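Local structure of proline iminopeptidase-related protein (Thermus thermophilus, 2YYS) at residues V30-P35 and F58-S63; E12-V17 and R65-P70; A80-T85 and A106-E111; L99-F104 and A122-P127. The protein is of unknown function but belongs to the peptidase S33 family of alpha/beta hydrolases and may act as a peptidase. All blocks are in the same frame, centred on the assembly; numbering follows the deposited sequence.

Contact 1 (V30-P35 and F58-S63); sequences VLHGGP and FDQRGS
With CG of His-32 placed between its own backbone N and carbonyl carbon (chi1 70°) and the chain of Gln-60 turned about CB-CG (chi2 148°), imidazole and amide stack almost flat, their planes 5° apart. Gln-60 NE2 rides 3.3 Å above the plane of the His-32 ring, over its centre, and from there donates to His-32 O at 3.0 Å. The same nitrogen donates to water 1, which four groups grip: it accepts from Gln-60 NE2 and His-32 N and donates to Val-30 O and Phe-58 O. A second water donates to both Gln-60 OE1, 2.8 Å away, and His-32 O. At the ring edge His-32 ND1 makes a weak bond to Phe-58 O at 3.4 Å. Were Gln-60 an alanine, His-32 O and water 1 would probably each lose a donor, and one face of the imidazole its amide cover. His-32 opens the HGGP sequence, with a cis peptide before Pro-35, a motif that in proline iminopeptidases borders the oxyanion hole. Behind it Leu-31 CD2 meets Phe-58 CZ at 3.7 Å, and both side chains lean on helix 78-91, while strand 27-31 runs between strands 54-58 and 97-102.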
loop_
_atom_site.group_PDB
_atom_site.type_symbol
_atom_site.label_atom_id
_atom_site.label_comp_id
_atom_site.label_asym_id
_atom_site.label_seq_id
_atom_site.Cartn_x
_atom_site.Cartn_y
_atom_site.Cartn_z
ATOM N N VAL A 30 2.605 1.183 8.745
ATOM C CA VAL A 30 2.280 1.656 7.404
ATOM C C VAL A 30 2.938 0.749 6.389
ATOM O O VAL A 30 4.141 0.501 6.451
ATOM C CB VAL A 30 2.714 3.109 7.206
ATOM C CG1 VAL A 30 2.375 3.623 5.794
ATOM C CG2 VAL A 30 2.031 3.972 8.231
ATOM N N LEU A 31 2.125 0.226 5.475
ATOM C CA LEU A 31 2.590 -0.671 4.429
ATOM C C LEU A 31 2.472 0.014 3.059
ATOM O O LEU A 31 1.375 0.126 2.497
ATOM C CB LEU A 31 1.793 -1.980 4.481
ATOM C CG LEU A 31 2.129 -2.874 5.684
ATOM C CD1 LEU A 31 1.074 -3.958 5.890
ATOM C CD2 LEU A 31 3.505 -3.506 5.508
ATOM N N HIS A 32 3.595 0.492 2.528
ATOM C CA HIS A 32 3.605 1.128 1.208
ATOM C C HIS A 32 3.419 0.091 0.088
ATOM O O HIS A 32 3.471 -1.128 0.312
ATOM C CB HIS A 32 4.905 1.908 0.975
ATOM C CG HIS A 32 6.093 1.022 0.805
ATOM N ND1 HIS A 32 7.039 0.849 1.792
ATOM C CD2 HIS A 32 6.461 0.217 -0.214
ATOM C CE1 HIS A 32 7.945 -0.014 1.374
ATOM N NE2 HIS A 32 7.619 -0.414 0.160
ATOM N N GLY A 33 3.266 0.598 -1.125
ATOM C CA GLY A 33 2.997 -0.220 -2.288
ATOM C C GLY A 33 4.226 -0.415 -3.145
ATOM O O GLY A 33 5.337 -0.190 -2.704
ATOM N N GLY A 34 4.017 -0.841 -4.377
ATOM C CA GLY A 34 5.101 -1.171 -5.276
ATOM C C GLY A 34 4.766 -2.488 -5.951
ATOM O O GLY A 34 3.852 -2.519 -6.752
ATOM N N PRO A 35 5.449 -3.580 -5.619
ATOM C CA PRO A 35 6.494 -3.602 -4.586
ATOM C C PRO A 35 7.763 -2.844 -4.992
ATOM O O PRO A 35 7.929 -2.478 -6.148
ATOM C CB PRO A 35 6.769 -5.101 -4.387
ATOM C CG PRO A 35 6.277 -5.794 -5.658
ATOM C CD PRO A 35 5.235 -4.894 -6.252
ATOM N N PHE A 58 7.777 2.575 7.496
ATOM C CA PHE A 58 8.994 1.886 7.122
ATOM C C PHE A 58 9.040 1.550 5.655
ATOM O O PHE A 58 8.001 1.445 4.986
ATOM C CB PHE A 58 9.234 0.650 8.006
ATOM C CG PHE A 58 8.291 -0.496 7.763
ATOM C CD1 PHE A 58 8.705 -1.603 7.048
ATOM C CD2 PHE A 58 7.022 -0.506 8.327
ATOM C CE1 PHE A 58 7.858 -2.673 6.844
ATOM C CE2 PHE A 58 6.158 -1.583 8.129
ATOM C CZ PHE A 58 6.572 -2.666 7.392
ATOM N N ASP A 59 10.263 1.428 5.152
ATOM C CA ASP A 59 10.488 0.948 3.819
ATOM C C ASP A 59 10.760 -0.546 3.926
ATOM O O ASP A 59 11.549 -0.989 4.759
ATOM C CB ASP A 59 11.677 1.649 3.167
ATOM C CG ASP A 59 11.418 3.100 2.865
ATOM O OD1 ASP A 59 10.326 3.620 3.200
ATOM O OD2 ASP A 59 12.276 3.807 2.291
ATOM N N GLN A 60 10.126 -1.304 3.049
ATOM C CA GLN A 60 10.178 -2.747 3.066
ATOM C C GLN A 60 11.567 -3.233 2.661
ATOM O O GLN A 60 12.426 -2.456 2.207
ATOM C CB GLN A 60 9.072 -3.329 2.175
ATOM C CG GLN A 60 7.672 -3.200 2.808
ATOM C CD GLN A 60 6.548 -3.017 1.791
ATOM O OE1 GLN A 60 6.608 -3.569 0.695
ATOM N NE2 GLN A 60 5.526 -2.238 2.153
ATOM N N ARG A 61 11.782 -4.520 2.882
ATOM C CA ARG A 61 13.092 -5.119 2.746
ATOM C C ARG A 61 13.655 -4.818 1.364
ATOM O O ARG A 61 12.957 -4.939 0.357
ATOM C CB ARG A 61 13.031 -6.623 3.009
ATOM C CG ARG A 61 12.120 -7.404 2.063
ATOM C CD ARG A 61 12.375 -8.889 2.069
ATOM N NE ARG A 61 12.417 -9.412 3.429
ATOM C CZ ARG A 61 12.933 -10.589 3.787
ATOM N NH1 ARG A 61 12.908 -10.961 5.064
ATOM N NH2 ARG A 61 13.455 -11.406 2.881
ATOM N N GLY A 62 14.897 -4.343 1.343
ATOM C CA GLY A 62 15.598 -4.041 0.111
ATOM C C GLY A 62 15.090 -2.846 -0.667
ATOM O O GLY A 62 15.666 -2.489 -1.691
ATOM N N SER A 63 14.036 -2.209 -0.178
ATOM C CA SER A 63 13.321 -1.199 -0.943
ATOM C C SER A 63 13.582 0.204 -0.423
ATOM O O SER A 63 13.733 0.412 0.787
ATOM C CB SER A 63 11.811 -1.472 -0.907
ATOM O OG SER A 63 11.528 -2.846 -1.118
HETATM O O HOH W 1 5.872 -0.320 4.387
HETATM O O HOH W 2 4.753 -3.282 -1.339
#

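Contact 2 (E12-V17 and R65-P70)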
loop_
_atom_site.group_PDB
_atom_site.type_symbol
_atom_site.label_atom_id
_atom_site.label_comp_id
_atom_site.label_asym_id
_atom_site.label_seq_id
_atom_site.Cartn_x
_atom_site.Cartn_y
_atom_site.Cartn_z
ATOM N N GLU A 12 16.694 -11.238 8.158
ATOM C CA GLU A 12 17.152 -11.304 6.774
ATOM C C GLU A 12 17.454 -9.922 6.177
ATOM O O GLU A 12 18.107 -9.837 5.135
ATOM C CB GLU A 12 16.115 -12.007 5.896
ATOM C CG GLU A 12 15.686 -13.389 6.378
ATOM C CD GLU A 12 15.123 -14.256 5.254
ATOM O OE1 GLU A 12 14.016 -13.961 4.743
ATOM O OE2 GLU A 12 15.796 -15.237 4.872
ATOM N N ALA A 13 16.985 -8.853 6.825
ATOM C CA ALA A 13 17.063 -7.498 6.262
ATOM C C ALA A 13 17.209 -6.437 7.344
ATOM O O ALA A 13 16.906 -6.697 8.498
ATOM C CB ALA A 13 15.808 -7.211 5.448
ATOM N N GLU A 14 17.651 -5.239 6.958
ATOM C CA GLU A 14 17.591 -4.063 7.827
ATOM C C GLU A 14 16.682 -3.048 7.180
ATOM O O GLU A 14 16.896 -2.645 6.034
ATOM C CB GLU A 14 18.973 -3.441 8.075
ATOM C CG GLU A 14 19.874 -4.351 8.886
ATOM C CD GLU A 14 21.020 -3.643 9.581
ATOM O OE1 GLU A 14 20.834 -2.550 10.140
ATOM O OE2 GLU A 14 22.122 -4.220 9.594
ATOM N N LEU A 15 15.665 -2.646 7.930
ATOM C CA LEU A 15 14.623 -1.757 7.442
ATOM C C LEU A 15 14.845 -0.317 7.894
ATOM O O LEU A 15 15.176 -0.058 9.043
ATOM C CB LEU A 15 13.262 -2.242 7.932
ATOM C CG LEU A 15 12.904 -3.709 7.681
ATOM C CD1 LEU A 15 11.549 -4.027 8.267
ATOM C CD2 LEU A 15 12.918 -4.056 6.215
ATOM N N TYR A 16 14.667 0.617 6.966
ATOM C CA TYR A 16 14.557 2.029 7.295
ATOM C C TYR A 16 13.212 2.258 7.997
ATOM O O TYR A 16 12.154 1.974 7.439
ATOM C CB TYR A 16 14.676 2.897 6.042
ATOM C CG TYR A 16 14.469 4.342 6.352
ATOM C CD1 TYR A 16 15.520 5.147 6.803
ATOM C CD2 TYR A 16 13.210 4.912 6.212
ATOM C CE1 TYR A 16 15.303 6.490 7.098
ATOM C CE2 TYR A 16 12.987 6.220 6.516
ATOM C CZ TYR A 16 14.029 7.020 6.960
ATOM O OH TYR A 16 13.754 8.341 7.270
ATOM N N VAL A 17 13.268 2.772 9.223
ATOM C CA VAL A 17 12.097 2.925 10.065
ATOM C C VAL A 17 12.011 4.349 10.583
ATOM O O VAL A 17 13.016 4.918 11.006
ATOM C CB VAL A 17 12.157 1.935 11.265
ATOM C CG1 VAL A 17 11.016 2.161 12.225
ATOM C CG2 VAL A 17 12.135 0.491 10.763
ATOM N N ARG A 65 14.769 3.318 1.056
ATOM C CA ARG A 65 15.867 3.726 1.923
ATOM C C ARG A 65 16.418 2.593 2.765
ATOM O O ARG A 65 17.396 2.784 3.482
ATOM C CB ARG A 65 15.417 4.863 2.833
ATOM C CG ARG A 65 14.997 6.094 2.072
ATOM C CD ARG A 65 14.151 7.057 2.879
ATOM N NE ARG A 65 12.805 6.541 3.069
ATOM C CZ ARG A 65 11.800 7.213 3.599
ATOM N NH1 ARG A 65 11.964 8.463 4.011
ATOM N NH2 ARG A 65 10.620 6.623 3.744
ATOM N N SER A 66 15.793 1.422 2.687
ATOM C CA SER A 66 16.270 0.243 3.394
ATOM C C SER A 66 17.509 -0.358 2.755
ATOM O O SER A 66 17.785 -0.166 1.572
ATOM C CB SER A 66 15.177 -0.832 3.480
ATOM O OG SER A 66 14.099 -0.364 4.270
ATOM N N LEU A 67 18.222 -1.126 3.561
ATOM C CA LEU A 67 19.517 -1.651 3.191
ATOM C C LEU A 67 19.406 -2.679 2.053
ATOM O O LEU A 67 18.557 -3.591 2.061
ATOM C CB LEU A 67 20.206 -2.239 4.431
ATOM C CG LEU A 67 21.675 -2.669 4.321
ATOM C CD1 LEU A 67 22.565 -1.531 3.835
ATOM C CD2 LEU A 67 22.186 -3.176 5.670
ATOM N N GLU A 68 20.279 -2.498 1.071
ATOM C CA GLU A 68 20.298 -3.306 -0.135
ATOM C C GLU A 68 20.489 -4.770 0.251
ATOM O O GLU A 68 21.335 -5.095 1.077
ATOM C CB GLU A 68 21.428 -2.823 -1.054
ATOM C CG GLU A 68 21.327 -3.299 -2.502
ATOM C CD GLU A 68 22.316 -2.601 -3.445
ATOM O OE1 GLU A 68 22.669 -1.412 -3.229
ATOM O OE2 GLU A 68 22.744 -3.245 -4.422
ATOM N N LEU A 69 19.672 -5.645 -0.317
ATOM C CA LEU A 69 19.754 -7.063 -0.007
ATOM C C LEU A 69 20.644 -7.761 -1.023
ATOM O O LEU A 69 20.812 -7.256 -2.145
ATOM C CB LEU A 69 18.362 -7.702 -0.005
ATOM C CG LEU A 69 17.443 -7.249 1.132
ATOM C CD1 LEU A 69 16.109 -7.948 1.027
ATOM C CD2 LEU A 69 18.065 -7.517 2.485
ATOM N N PRO A 70 21.190 -8.920 -0.640
ATOM C CA PRO A 70 21.971 -9.749 -1.568
ATOM C C PRO A 70 21.168 -10.091 -2.814
ATOM O O PRO A 70 19.935 -10.004 -2.795
ATOM C CB PRO A 70 22.269 -11.025 -0.767
ATOM C CG PRO A 70 22.086 -10.667 0.683
ATOM C CD PRO A 70 21.102 -9.522 0.705
HETATM O O HOH W 3 16.655 -4.138 3.819
HETATM O O HOH W 4 19.351 -5.584 4.623
#
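Tyr-16 and Arg-65 meet where an extended loop runs beside strand 14-20, in the antiparallel sense (169° end to end), near the edge of the central sheet of the alpha/beta-hydrolase fold. The CE2 corner of the Tyr-16 ring lies over the face of the guanidinium, 3.3 Å from Arg-65 CZ, with the two planes inclined by 28°. Arg-65 CD lies over the face of the tyrosine ring as a CH-pi contact, 4.0 Å from the centroid, and the turn about CG-CD (chi3 -73°) then sends NE and the guanidinium across toward Tyr-16 CE2. The backbone of the same tyrosine donates from N to Ser-66 OG at 2.9 Å, and toward the strand's start Leu-67 N donates to Glu-14 O at 3.2 Å. Alkyl contacts follow: Leu-67 CD2 lies alongside Glu-14 CB, and Leu-69 CD2 reaches Ala-13 CB at 3.7 Å.

A second shell fixes these groups. Arg-65 NE forms a salt bridge with Asp-59, Tyr-16 OH is hydrogen-bonded to Glu-18, and Ser-66 OG, which accepts from the strand, bonds to Asp-59 O as well. A serine in place of Arg-65 would probably leave the Asp-59 carboxylate without this cationic partner and uncover the tyrosine face. Between the two backbones, two waters complete the link: water 4 accepts from Glu-14 N and donates only weakly to Leu-67 O, whereas water 3 donates both to Glu-14 O at 2.7 Å and to Leu-67 O at 2.6 Å.

Contact 3 (A80-T85 and A106-E111); sequences ALVEDT and AVVALE
Leu-81 is the first residue of helix 78-91 to touch helix 105-115 here, its CD1 lying 3.8 Å from Val-108 CG2 as the two side chains cross at about a right angle. Its CB rests on the same methyl group, so one branch of the valine is met by both ends of the leucine. Val-82, one step on, turns its CG2 onto the other helix: the methyl lies 3.4 Å from Glu-111 CB, 3.7 Å from Val-108 O and 4.0 Å from Val-108 CG1. The side chain of Glu-111 takes part through CB, because a bend at CG (chi2 -66°) turns the carboxylate away to Tyr-210 and Arg-114. A turn later Thr-85 brings OG1 to 4.2 Å from Val-108 CG1, yet that hydroxyl donates back to Leu-81 O within its own helix at 2.9 Å. Val-108 thus stands among Leu-81, Val-82 and Thr-85, where the axes of segments 80-85 and 106-111 cross at -61° and approach to 9.0 Å. Both helices cover the same side of the sheet, with Thr-85 and Val-108 also resting on Leu-31. No hydrogen bond joins the two segments, which implies that shape and burial of branched alkyl groups hold them together, the polar groups being satisfied elsewhere.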
loop_
_atom_site.group_PDB
_atom_site.type_symbol
_atom_site.label_atom_id
_atom_site.label_comp_id
_atom_site.label_asym_id
_atom_site.label_seq_id
_atom_site.Cartn_x
_atom_site.Cartn_y
_atom_site.Cartn_z
ATOM N N ALA A 80 7.522 -13.068 3.252
ATOM C CA ALA A 80 8.641 -12.361 3.873
ATOM C C ALA A 80 8.239 -10.947 4.297
ATOM O O ALA A 80 8.615 -10.500 5.376
ATOM C CB ALA A 80 9.829 -12.309 2.927
ATOM N N LEU A 81 7.463 -10.256 3.462
ATOM C CA LEU A 81 6.984 -8.912 3.793
ATOM C C LEU A 81 6.045 -8.930 4.997
ATOM O O LEU A 81 6.062 -8.033 5.828
ATOM C CB LEU A 81 6.277 -8.275 2.588
ATOM C CG LEU A 81 7.106 -8.025 1.319
ATOM C CD1 LEU A 81 6.340 -7.172 0.298
ATOM C CD2 LEU A 81 8.436 -7.372 1.618
ATOM N N VAL A 82 5.225 -9.967 5.077
ATOM C CA VAL A 82 4.300 -10.142 6.175
ATOM C C VAL A 82 5.060 -10.396 7.466
ATOM O O VAL A 82 4.825 -9.743 8.481
ATOM C CB VAL A 82 3.340 -11.302 5.863
ATOM C CG1 VAL A 82 2.573 -11.759 7.097
ATOM C CG2 VAL A 82 2.374 -10.879 4.760
ATOM N N GLU A 83 6.005 -11.319 7.404
ATOM C CA GLU A 83 6.758 -11.738 8.583
ATOM C C GLU A 83 7.652 -10.605 9.095
ATOM O O GLU A 83 7.774 -10.398 10.305
ATOM C CB GLU A 83 7.551 -13.010 8.250
ATOM C CG GLU A 83 6.634 -14.241 8.176
ATOM C CD GLU A 83 7.097 -15.330 7.210
ATOM O OE1 GLU A 83 6.236 -16.122 6.743
ATOM O OE2 GLU A 83 8.309 -15.399 6.904
ATOM N N ASP A 84 8.230 -9.844 8.160
ATOM C CA ASP A 84 9.001 -8.656 8.493
ATOM C C ASP A 84 8.185 -7.686 9.325
ATOM O O ASP A 84 8.701 -7.065 10.230
ATOM C CB ASP A 84 9.419 -7.914 7.223
ATOM C CG ASP A 84 10.632 -8.511 6.557
ATOM O OD1 ASP A 84 11.243 -9.461 7.106
ATOM O OD2 ASP A 84 11.043 -8.057 5.473
ATOM N N THR A 85 6.908 -7.543 8.999
ATOM C CA THR A 85 6.076 -6.581 9.698
ATOM C C THR A 85 5.986 -6.977 11.174
ATOM O O THR A 85 6.139 -6.141 12.057
ATOM C CB THR A 85 4.688 -6.494 9.048
ATOM O OG1 THR A 85 4.827 -6.170 7.658
ATOM C CG2 THR A 85 3.889 -5.342 9.634
ATOM N N ALA A 106 -1.781 -3.500 0.439
ATOM C CA ALA A 106 -3.015 -4.164 0.856
ATOM C C ALA A 106 -2.874 -5.673 0.987
ATOM O O ALA A 106 -3.392 -6.239 1.926
ATOM C CB ALA A 106 -4.152 -3.846 -0.087
ATOM N N VAL A 107 -2.219 -6.326 0.028
ATOM C CA VAL A 107 -2.032 -7.779 0.102
ATOM C C VAL A 107 -1.229 -8.135 1.339
ATOM O O VAL A 107 -1.532 -9.121 2.022
ATOM C CB VAL A 107 -1.333 -8.366 -1.151
ATOM C CG1 VAL A 107 -1.014 -9.856 -0.968
ATOM C CG2 VAL A 107 -2.215 -8.208 -2.355
ATOM N N VAL A 108 -0.203 -7.337 1.624
ATOM C CA VAL A 108 0.620 -7.585 2.788
ATOM C C VAL A 108 -0.227 -7.396 4.047
ATOM O O VAL A 108 -0.178 -8.222 4.940
ATOM C CB VAL A 108 1.877 -6.678 2.837
ATOM C CG1 VAL A 108 2.710 -6.987 4.066
ATOM C CG2 VAL A 108 2.722 -6.852 1.563
ATOM N N ALA A 109 -1.008 -6.324 4.107
ATOM C CA ALA A 109 -1.857 -6.046 5.269
ATOM C C ALA A 109 -2.897 -7.146 5.524
ATOM O O ALA A 109 -3.107 -7.554 6.653
ATOM C CB ALA A 109 -2.561 -4.720 5.094
ATOM N N LEU A 110 -3.541 -7.613 4.463
ATOM C CA LEU A 110 -4.535 -8.675 4.573
ATOM C C LEU A 110 -3.908 -9.991 5.023
ATOM O O LEU A 110 -4.491 -10.700 5.827
ATOM C CB LEU A 110 -5.278 -8.856 3.251
ATOM C CG LEU A 110 -6.153 -7.642 2.941
ATOM C CD1 LEU A 110 -6.448 -7.540 1.462
ATOM C CD2 LEU A 110 -7.437 -7.696 3.749
ATOM N N GLU A 111 -2.713 -10.299 4.532
ATOM C CA GLU A 111 -1.988 -11.474 5.000
ATOM C C GLU A 111 -1.519 -11.334 6.450
ATOM O O GLU A 111 -1.536 -12.314 7.192
ATOM C CB GLU A 111 -0.808 -11.792 4.088
ATOM C CG GLU A 111 -1.230 -12.544 2.845
ATOM C CD GLU A 111 -1.748 -13.929 3.184
ATOM O OE1 GLU A 111 -0.920 -14.788 3.576
ATOM O OE2 GLU A 111 -2.982 -14.133 3.103
#

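Contact 4 (L99-F104 and A122-P127); sequences LLAHGF and AILLAP
Ala-101 O accepts from Leu-125 N at 2.8 Å, the shortest bond in a parallel ladder between strands 97-102 and 119-125, and CB of Leu-125 lies against the same oxygen. On the side toward the strand starts, Ile-123 N donates to Leu-99 O and Ile-123 O receives Ala-101 N, both at 2.9 Å. At the other end Leu-125 O takes Gly-103 N at 3.1 Å, with the CA of His-102 also close by. The pairs Leu-99/Ala-122 and Ala-101/Leu-124 point to one face, which helix 105-115 covers through Val-112, Ala-109 and Leu-113. On the opposite face Leu-100 CD2 and Ile-123 CD1 lie side by side at 3.9 Å beneath helix 262-274. His-102 shares that face: its CG is anti to the backbone N (chi1 -177°), which carries CD2 across to Ala-126 CB at 3.8 Å, while NE2 is hydrogen-bonded to His-255 O. The two strands and helix 105-115 between them form a beta-alpha-beta crossover. Where the first strand gives way to that helix, Gly-103 takes phi 60° and psi -128°, a positive-phi conformation that would be strained for most residues, as at the nucleophile elbow of alpha/beta hydrolases; a glycine, with no side chain, appears to occupy the position at which these enzymes usually carry their nucleophile.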
loop_
_atom_site.group_PDB
_atom_site.type_symbol
_atom_site.label_atom_id
_atom_site.label_comp_id
_atom_site.label_asym_id
_atom_site.label_seq_id
_atom_site.Cartn_x
_atom_site.Cartn_y
_atom_site.Cartn_z
ATOM N N LEU A 99 -3.145 -1.343 10.952
ATOM C CA LEU A 99 -2.422 -1.225 9.701
ATOM C C LEU A 99 -3.034 -0.153 8.810
ATOM O O LEU A 99 -4.252 -0.031 8.722
ATOM C CB LEU A 99 -2.457 -2.552 8.964
ATOM C CG LEU A 99 -1.788 -3.723 9.679
ATOM C CD1 LEU A 99 -2.316 -5.034 9.167
ATOM C CD2 LEU A 99 -0.298 -3.683 9.491
ATOM N N LEU A 100 -2.166 0.611 8.157
ATOM C CA LEU A 100 -2.518 1.475 7.041
ATOM C C LEU A 100 -1.749 0.970 5.838
ATOM O O LEU A 100 -0.526 0.872 5.900
ATOM C CB LEU A 100 -2.113 2.920 7.315
ATOM C CG LEU A 100 -2.534 3.556 8.630
ATOM C CD1 LEU A 100 -1.965 4.971 8.710
ATOM C CD2 LEU A 100 -4.040 3.591 8.785
ATOM N N ALA A 101 -2.454 0.653 4.751
ATOM C CA ALA A 101 -1.840 0.123 3.538
ATOM C C ALA A 101 -2.208 0.944 2.309
ATOM O O ALA A 101 -3.276 1.555 2.256
ATOM C CB ALA A 101 -2.269 -1.315 3.320
ATOM N N HIS A 102 -1.334 0.924 1.307
ATOM C CA HIS A 102 -1.579 1.587 0.040
ATOM C C HIS A 102 -1.142 0.685 -1.117
ATOM O O HIS A 102 -0.057 0.113 -1.098
ATOM C CB HIS A 102 -0.832 2.917 -0.006
ATOM C CG HIS A 102 -1.088 3.707 -1.250
ATOM N ND1 HIS A 102 -0.083 4.054 -2.123
ATOM C CD2 HIS A 102 -2.232 4.216 -1.769
ATOM C CE1 HIS A 102 -0.595 4.749 -3.124
ATOM N NE2 HIS A 102 -1.896 4.869 -2.929
ATOM N N GLY A 103 -1.998 0.553 -2.125
ATOM C CA GLY A 103 -1.686 -0.246 -3.298
ATOM C C GLY A 103 -1.423 -1.697 -2.944
ATOM O O GLY A 103 -2.228 -2.312 -2.242
ATOM N N PHE A 104 -0.286 -2.217 -3.413
ATOM C CA PHE A 104 0.156 -3.576 -3.127
ATOM C C PHE A 104 0.304 -3.843 -1.634
ATOM O O PHE A 104 0.185 -4.976 -1.198
ATOM C CB PHE A 104 1.487 -3.874 -3.824
ATOM C CG PHE A 104 1.974 -5.284 -3.619
ATOM C CD1 PHE A 104 1.190 -6.363 -3.995
ATOM C CD2 PHE A 104 3.191 -5.525 -3.021
ATOM C CE1 PHE A 104 1.638 -7.666 -3.788
ATOM C CE2 PHE A 104 3.643 -6.810 -2.817
ATOM C CZ PHE A 104 2.876 -7.878 -3.198
ATOM N N ALA A 122 -7.410 -2.525 9.910
ATOM C CA ALA A 122 -6.685 -1.914 8.806
ATOM C C ALA A 122 -7.517 -0.931 8.013
ATOM O O ALA A 122 -8.740 -1.040 7.943
ATOM C CB ALA A 122 -6.103 -2.985 7.870
ATOM N N ILE A 123 -6.827 0.046 7.444
ATOM C CA ILE A 123 -7.377 0.916 6.433
ATOM C C ILE A 123 -6.574 0.637 5.170
ATOM O O ILE A 123 -5.343 0.789 5.153
ATOM C CB ILE A 123 -7.280 2.400 6.863
ATOM C CG1 ILE A 123 -8.078 2.610 8.152
ATOM C CG2 ILE A 123 -7.813 3.300 5.763
ATOM C CD1 ILE A 123 -7.932 3.994 8.805
ATOM N N LEU A 124 -7.277 0.174 4.141
ATOM C CA LEU A 124 -6.707 -0.100 2.833
ATOM C C LEU A 124 -6.983 1.070 1.889
ATOM O O LEU A 124 -8.130 1.334 1.510
ATOM C CB LEU A 124 -7.306 -1.383 2.263
ATOM C CG LEU A 124 -7.409 -2.591 3.204
ATOM C CD1 LEU A 124 -8.044 -3.802 2.486
ATOM C CD2 LEU A 124 -6.054 -2.966 3.749
ATOM N N LEU A 125 -5.922 1.779 1.526
ATOM C CA LEU A 125 -6.009 2.863 0.568
ATOM C C LEU A 125 -5.662 2.334 -0.804
ATOM O O LEU A 125 -4.576 1.789 -1.006
ATOM C CB LEU A 125 -5.045 3.984 0.944
ATOM C CG LEU A 125 -5.079 4.454 2.398
ATOM C CD1 LEU A 125 -3.957 5.448 2.645
ATOM C CD2 LEU A 125 -6.408 5.069 2.747
ATOM N N ALA A 126 -6.562 2.522 -1.761
ATOM C CA ALA A 126 -6.283 2.147 -3.140
ATOM C C ALA A 126 -5.705 0.734 -3.234
ATOM O O ALA A 126 -4.640 0.519 -3.804
ATOM C CB ALA A 126 -5.321 3.141 -3.737
ATOM N N PRO A 127 -6.413 -0.242 -2.694
ATOM C CA PRO A 127 -5.869 -1.600 -2.625
ATOM C C PRO A 127 -5.648 -2.204 -4.010
ATOM O O PRO A 127 -6.463 -1.992 -4.923
ATOM C CB PRO A 127 -6.953 -2.365 -1.870
ATOM C CG PRO A 127 -8.227 -1.601 -2.217
ATOM C CD PRO A 127 -7.790 -0.165 -2.176
#

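Contacts 1 and 4 lie side by side in the sheet, their centres about 12 Å apart, and Leu-31 N probably bonds to Leu-100 O at 2.8 Å. Pro-35 also packs on Phe-104, so the HGGP loop and the turn at Gly-103 border the same region, the usual active-site end of this fold; a glycerol, probably from crystallisation, is held there by Gly-34 O. Contact 3 covers one side of the sheet, its centre about 11 Å from that of contact 4, Ala-109 lying on Ala-101. The 58-63 loop ties contact 1 outward: Arg-61 NE forms a salt bridge to Asp-84 OD2 at 2.8 Å in contact 3, and Asp-59 N probably bonds to Tyr-16 O at 3.0 Å in contact 2, whose centre is about 22 Å from that of contact 4.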